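Local coordinates for uncharacterized protein (Staphylococcus aureus subsp. aureus, PDB 4H0A) that is of unknown function but belongs to the CAP (cysteine-rich secretory protein) family, joining a CAP domain to a CAP-associated N-terminal region, at residues A[103-108]-A[167-172]; A[116-121]-A[148-153]. All blocks are in the same frame, centred on the assembly; numbering follows the deposited sequence.

Contact 1. Residues A[103-108]-A[167-172]; sequences SPLKIG and LSVRFL. With EDO (1,2-ethanediol), chain C.
Irregular chain at 103-108 comes closest to the strand 167-172 where the CA atoms of Ile107 and Leu167 stand 5.7 Å apart; the two segments meet through side chains, and a backbone hydrogen bond falls one residue beyond, between Gly108 and Val166. Ile107 does most of the touching: its CD1 reaches over the strand backbone, 3.7 Å from the CA of Ser168 and equally close to the O of Leu167. That carbonyl is bonded elsewhere, to the hydroxyl of Thr96. Two residues away on each segment, Leu105 and Val169 each point toward the opposing segment and their side chains cross obliquely; Leu105 CD1 rests 3.8 Å from Val169 CG2 and 3.9 Å from CG1, so one methyl meets both branches of the valine. With CG beside its backbone N (chi1 -74°), the Phe171 ring extends toward the loop, and its CZ comes 3.4 Å from the carbonyl O of Ser103, which belongs to the cis peptide bond leading into Pro104. Arg170 faces the other way, hydrogen-bonding through NH1 to O1 of a 1,2-ethanediol at 3.0 Å and forming a salt bridge with Asp281. Tyr158 on strand 153-159 pairs by backbone hydrogen bonds with both Leu167 and Ser168, so the strand carries a classic beta bulge here. It runs between 89-96 and 153-159 in the antiparallel sheet, and on the latter Leu105 packs on Val157 and Phe171 on Ala155.

Contact 2. Residues A[116-121]-A[148-153]; sequences NHTSIN and IKYGDI
A loop laid beside the edge strand 145-150 of the antiparallel sheet forms this contact, next to the type II' turn from Tyr150 to Ile153 that leads into the neighbouring strand as a beta hairpin. Thr118 points at the strand, and its CG2 meets the CG2 of Ile148 at 3.6 Å, the two side chains crossing at about a right angle. The threonine's branches divide the work: CG2 lies anti to the backbone N and supplies the apolar contact, whereas OG1, beside that N (chi1 -45°), is hydrogen-bonded to the O of Ile114 and accepts a bond from a water 3.0 Å away. This same water lies in the plane of the Tyr150 ring, at its edge, and is hydrogen-bonded to the tyrosine OH at 3.2 Å, so it bridges loop and strand. Ile148 CG2 also sits over one face of that ring, 3.5 Å above the plane and offset toward the rim, so this one methyl touches both the ring and the threonine. The other branch of Ile148 serves Ile120: the two CG1 atoms approach to 4.0 Å as the side chains pass at a slant. A second water accepts a bond from the N of Asn121 at 3.2 Å, with weak bonds to the O of Ser119 and the N of Lys149 linking the backbones. Within the hairpin, Tyr150 N is hydrogen-bonded to Ile153 O at 2.8 Å, and Ile153 N to Tyr150 O at 3.0 Å, closing the turn; Gly151 takes its positive phi (64°). Asn34 from another loop bonds both to the N of Ser119 and to the O of Lys149. On the adjacent strand 153-159, Val157 packs on Ile148 and Ala155 on Tyr150.

Overall arrangement
Contacts 1 and 2 share one antiparallel sheet in the CAP-associated N-terminal region, their centres about 13 Å apart. The long connection between strands 89-96 and 125-128 supplies the loop segment of each: residues 103-108 pack on strand 166-172, whereas the loop residues 116-121 lie farther out, along the edge strand 145-150. Tyr150 joins them, its CE1 lying 3.5 Å from Pro104 CG, its OH 3.9 Å from Leu105 CD2 and its CD2 4.0 Å from Phe171 CE2. Contact 1 is buried and contact 2 only partly so. The ethanediol beside Arg170 in contact 1 probably comes from the crystallisation liquor, and it also bonds Asn71.

Contact 1. Residues A[103-108]-A[167-172]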
loop_
_atom_site.group_PDB
_atom_site.type_symbol
_atom_site.label_atom_id
_atom_site.label_comp_id
_atom_site.label_asym_id
_atom_site.label_seq_id
_atom_site.Cartn_x
_atom_site.Cartn_y
_atom_site.Cartn_z
ATOM N N SER A 103 -16.328 7.778 -2.952
ATOM C CA SER A 103 -16.830 9.029 -3.531
ATOM C C SER A 103 -15.952 10.217 -3.113
ATOM O O SER A 103 -15.439 10.220 -1.995
ATOM C CB SER A 103 -18.274 9.285 -3.117
ATOM O OG SER A 103 -19.132 8.309 -3.679
ATOM N N PRO A 104 -15.693 11.189 -4.010
ATOM C CA PRO A 104 -16.250 11.352 -5.370
ATOM C C PRO A 104 -15.603 10.468 -6.438
ATOM O O PRO A 104 -15.983 10.558 -7.604
ATOM C CB PRO A 104 -15.989 12.836 -5.662
ATOM C CG PRO A 104 -14.728 13.135 -4.925
ATOM C CD PRO A 104 -14.828 12.328 -3.644
ATOM N N LEU A 105 -14.661 9.596 -6.050
ATOM C CA LEU A 105 -13.989 8.710 -6.991
ATOM C C LEU A 105 -14.746 7.388 -7.105
ATOM O O LEU A 105 -15.720 7.168 -6.385
ATOM C CB LEU A 105 -12.544 8.477 -6.521
ATOM C CG LEU A 105 -11.767 9.794 -6.302
ATOM C CD1 LEU A 105 -10.677 9.621 -5.348
ATOM C CD2 LEU A 105 -11.266 10.354 -7.607
ATOM N N LYS A 106 -14.329 6.538 -8.048
ATOM C CA LYS A 106 -14.895 5.204 -8.230
ATOM C C LYS A 106 -13.804 4.259 -8.656
ATOM O O LYS A 106 -13.084 4.568 -9.601
ATOM C CB LYS A 106 -16.026 5.186 -9.279
ATOM C CG LYS A 106 -17.276 5.947 -8.876
ATOM C CD LYS A 106 -18.369 5.866 -9.937
ATOM C CE LYS A 106 -19.475 6.872 -9.713
ATOM N NZ LYS A 106 -20.240 6.608 -8.463
ATOM N N ILE A 107 -13.707 3.088 -8.018
ATOM C CA ILE A 107 -12.736 2.074 -8.432
ATOM C C ILE A 107 -13.078 1.677 -9.876
ATOM O O ILE A 107 -14.241 1.408 -10.168
ATOM C CB ILE A 107 -12.746 0.828 -7.485
ATOM C CG1 ILE A 107 -12.417 1.189 -6.004
ATOM C CG2 ILE A 107 -11.806 -0.264 -8.013
ATOM C CD1 ILE A 107 -11.188 1.968 -5.782
ATOM N N GLY A 108 -12.081 1.675 -10.749
ATOM C CA GLY A 108 -12.264 1.327 -12.155
ATOM C C GLY A 108 -12.528 2.504 -13.075
ATOM O O GLY A 108 -12.568 2.312 -14.290
ATOM N N LEU A 167 -7.335 2.161 -9.104
ATOM C CA LEU A 167 -7.189 0.847 -8.476
ATOM C C LEU A 167 -7.654 0.849 -7.039
ATOM O O LEU A 167 -8.223 -0.132 -6.557
ATOM C CB LEU A 167 -5.713 0.428 -8.499
ATOM C CG LEU A 167 -5.069 0.298 -9.880
ATOM C CD1 LEU A 167 -3.562 0.251 -9.753
ATOM C CD2 LEU A 167 -5.604 -0.925 -10.621
ATOM N N SER A 168 -7.337 1.925 -6.326
ATOM C CA SER A 168 -7.631 2.032 -4.905
ATOM C C SER A 168 -7.548 3.487 -4.482
ATOM O O SER A 168 -7.011 4.314 -5.225
ATOM C CB SER A 168 -6.623 1.187 -4.121
ATOM O OG SER A 168 -5.285 1.525 -4.446
ATOM N N VAL A 169 -8.116 3.818 -3.325
ATOM C CA VAL A 169 -8.063 5.182 -2.789
ATOM C C VAL A 169 -7.741 5.111 -1.314
ATOM O O VAL A 169 -8.281 4.251 -0.613
ATOM C CB VAL A 169 -9.380 5.972 -3.012
ATOM C CG1 VAL A 169 -9.272 7.394 -2.447
ATOM C CG2 VAL A 169 -9.768 5.998 -4.490
ATOM N N ARG A 170 -6.885 6.016 -0.832
ATOM C CA ARG A 170 -6.617 6.132 0.591
ATOM C C ARG A 170 -7.007 7.520 1.017
ATOM O O ARG A 170 -6.409 8.481 0.534
ATOM C CB ARG A 170 -5.154 5.842 0.973
ATOM C CG ARG A 170 -4.856 6.185 2.456
ATOM C CD ARG A 170 -3.676 5.420 3.002
ATOM N NE ARG A 170 -2.435 5.788 2.324
ATOM C CZ ARG A 170 -1.291 5.118 2.432
ATOM N NH1 ARG A 170 -1.209 4.048 3.218
ATOM N NH2 ARG A 170 -0.217 5.519 1.768
ATOM N N PHE A 171 -8.034 7.641 1.881
ATOM C CA PHE A 171 -8.413 8.935 2.451
ATOM C C PHE A 171 -7.653 9.053 3.753
ATOM O O PHE A 171 -7.643 8.081 4.513
ATOM C CB PHE A 171 -9.921 9.046 2.664
ATOM C CG PHE A 171 -10.701 9.239 1.386
ATOM C CD1 PHE A 171 -11.196 8.150 0.687
ATOM C CD2 PHE A 171 -11.003 10.516 0.921
ATOM C CE1 PHE A 171 -11.955 8.331 -0.468
ATOM C CE2 PHE A 171 -11.761 10.694 -0.232
ATOM C CZ PHE A 171 -12.230 9.601 -0.922
ATOM N N LEU A 172 -6.995 10.190 4.020
ATOM C CA LEU A 172 -6.218 10.318 5.255
ATOM C C LEU A 172 -6.028 11.769 5.678
ATOM O O LEU A 172 -6.192 12.689 4.879
ATOM C CB LEU A 172 -4.844 9.617 5.126
ATOM C CG LEU A 172 -3.726 10.283 4.282
ATOM C CD1 LEU A 172 -2.490 9.395 4.260
ATOM C CD2 LEU A 172 -4.176 10.555 2.840
HETATM C C1 EDO C . -2.247 1.492 5.328
HETATM O O1 EDO C . -3.146 2.460 4.817
HETATM C C2 EDO C . -1.825 2.040 6.716
HETATM O O2 EDO C . -0.877 1.191 7.319
#

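Contact 2. Residues A[116-121]-A[148-153]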
loop_
_atom_site.group_PDB
_atom_site.type_symbol
_atom_site.label_atom_id
_atom_site.label_comp_id
_atom_site.label_asym_id
_atom_site.label_seq_id
_atom_site.Cartn_x
_atom_site.Cartn_y
_atom_site.Cartn_z
ATOM N N ASN A 116 -10.658 16.623 -14.805
ATOM C CA ASN A 116 -11.569 17.506 -15.559
ATOM C C ASN A 116 -12.381 18.470 -14.672
ATOM O O ASN A 116 -12.711 19.566 -15.134
ATOM C CB ASN A 116 -12.526 16.720 -16.467
ATOM C CG ASN A 116 -13.560 15.860 -15.809
ATOM O OD1 ASN A 116 -13.682 15.796 -14.579
ATOM N ND2 ASN A 116 -14.324 15.148 -16.641
ATOM N N HIS A 117 -12.714 18.064 -13.428
ATOM C CA HIS A 117 -13.516 18.891 -12.522
ATOM C C HIS A 117 -12.991 18.866 -11.070
ATOM O O HIS A 117 -13.783 19.084 -10.151
ATOM C CB HIS A 117 -14.981 18.409 -12.556
ATOM N N THR A 118 -11.671 18.631 -10.858
ATOM C CA THR A 118 -11.092 18.563 -9.502
ATOM C C THR A 118 -9.825 19.413 -9.386
ATOM O O THR A 118 -8.906 19.274 -10.191
ATOM C CB THR A 118 -10.768 17.102 -9.118
ATOM O OG1 THR A 118 -11.869 16.267 -9.470
ATOM C CG2 THR A 118 -10.484 16.927 -7.625
ATOM N N SER A 119 -9.755 20.240 -8.336
ATOM C CA SER A 119 -8.592 21.080 -8.047
ATOM C C SER A 119 -7.431 20.215 -7.557
ATOM O O SER A 119 -7.587 19.514 -6.555
ATOM C CB SER A 119 -8.949 22.126 -6.988
ATOM O OG SER A 119 -7.833 22.906 -6.587
ATOM N N ILE A 120 -6.300 20.213 -8.288
ATOM C CA ILE A 120 -5.113 19.450 -7.889
ATOM C C ILE A 120 -3.956 20.438 -7.791
ATOM O O ILE A 120 -3.778 21.247 -8.696
ATOM C CB ILE A 120 -4.814 18.244 -8.847
ATOM C CG1 ILE A 120 -5.642 16.998 -8.436
ATOM C CG2 ILE A 120 -3.306 17.868 -8.851
ATOM C CD1 ILE A 120 -7.033 16.894 -8.999
ATOM N N ASN A 121 -3.182 20.370 -6.690
ATOM C CA ASN A 121 -2.041 21.253 -6.469
ATOM C C ASN A 121 -0.746 20.454 -6.672
ATOM O O ASN A 121 -0.573 19.422 -6.035
ATOM C CB ASN A 121 -2.109 21.859 -5.062
ATOM C CG ASN A 121 -3.416 22.579 -4.778
ATOM O OD1 ASN A 121 -3.986 23.253 -5.644
ATOM N ND2 ASN A 121 -3.923 22.465 -3.558
ATOM N N ILE A 148 -5.033 14.585 -3.510
ATOM C CA ILE A 148 -6.134 15.541 -3.688
ATOM C C ILE A 148 -6.618 15.995 -2.335
ATOM O O ILE A 148 -6.806 15.154 -1.465
ATOM C CB ILE A 148 -7.304 14.918 -4.508
ATOM C CG1 ILE A 148 -6.799 14.266 -5.820
ATOM C CG2 ILE A 148 -8.375 15.981 -4.808
ATOM C CD1 ILE A 148 -7.837 13.473 -6.600
ATOM N N LYS A 149 -6.869 17.308 -2.160
ATOM C CA LYS A 149 -7.402 17.810 -0.900
ATOM C C LYS A 149 -8.919 17.894 -1.034
ATOM O O LYS A 149 -9.409 18.552 -1.945
ATOM C CB LYS A 149 -6.792 19.175 -0.545
ATOM C CG LYS A 149 -7.105 19.628 0.877
ATOM C CD LYS A 149 -6.355 20.903 1.252
ATOM C CE LYS A 149 -6.723 21.397 2.632
ATOM N NZ LYS A 149 -5.874 22.538 3.062
ATOM N N TYR A 150 -9.655 17.180 -0.169
ATOM C CA TYR A 150 -11.120 17.191 -0.116
ATOM C C TYR A 150 -11.509 17.766 1.222
ATOM O O TYR A 150 -11.357 17.091 2.243
ATOM C CB TYR A 150 -11.692 15.774 -0.281
ATOM C CG TYR A 150 -11.549 15.220 -1.679
ATOM C CD1 TYR A 150 -12.247 15.773 -2.746
ATOM C CD2 TYR A 150 -10.748 14.114 -1.930
ATOM C CE1 TYR A 150 -12.118 15.270 -4.035
ATOM C CE2 TYR A 150 -10.632 13.584 -3.212
ATOM C CZ TYR A 150 -11.330 14.156 -4.261
ATOM O OH TYR A 150 -11.214 13.644 -5.531
ATOM N N GLY A 151 -11.952 19.018 1.234
ATOM C CA GLY A 151 -12.269 19.694 2.482
ATOM C C GLY A 151 -10.997 19.839 3.295
ATOM O O GLY A 151 -10.001 20.337 2.766
ATOM N N ASP A 152 -10.999 19.334 4.544
ATOM C CA ASP A 152 -9.833 19.374 5.445
ATOM C C ASP A 152 -9.019 18.062 5.411
ATOM O O ASP A 152 -8.043 17.949 6.155
ATOM C CB ASP A 152 -10.277 19.652 6.899
ATOM N N ILE A 153 -9.400 17.074 4.568
ATOM C CA ILE A 153 -8.662 15.803 4.499
ATOM C C ILE A 153 -8.080 15.623 3.103
ATOM O O ILE A 153 -8.323 16.447 2.208
ATOM C CB ILE A 153 -9.536 14.591 4.933
ATOM C CG1 ILE A 153 -10.774 14.385 4.024
ATOM C CG2 ILE A 153 -9.950 14.761 6.392
ATOM C CD1 ILE A 153 -11.374 12.981 4.143
HETATM O O HOH W 1 -13.528 15.088 -7.256
HETATM O O HOH W 2 -4.949 19.106 -4.373
#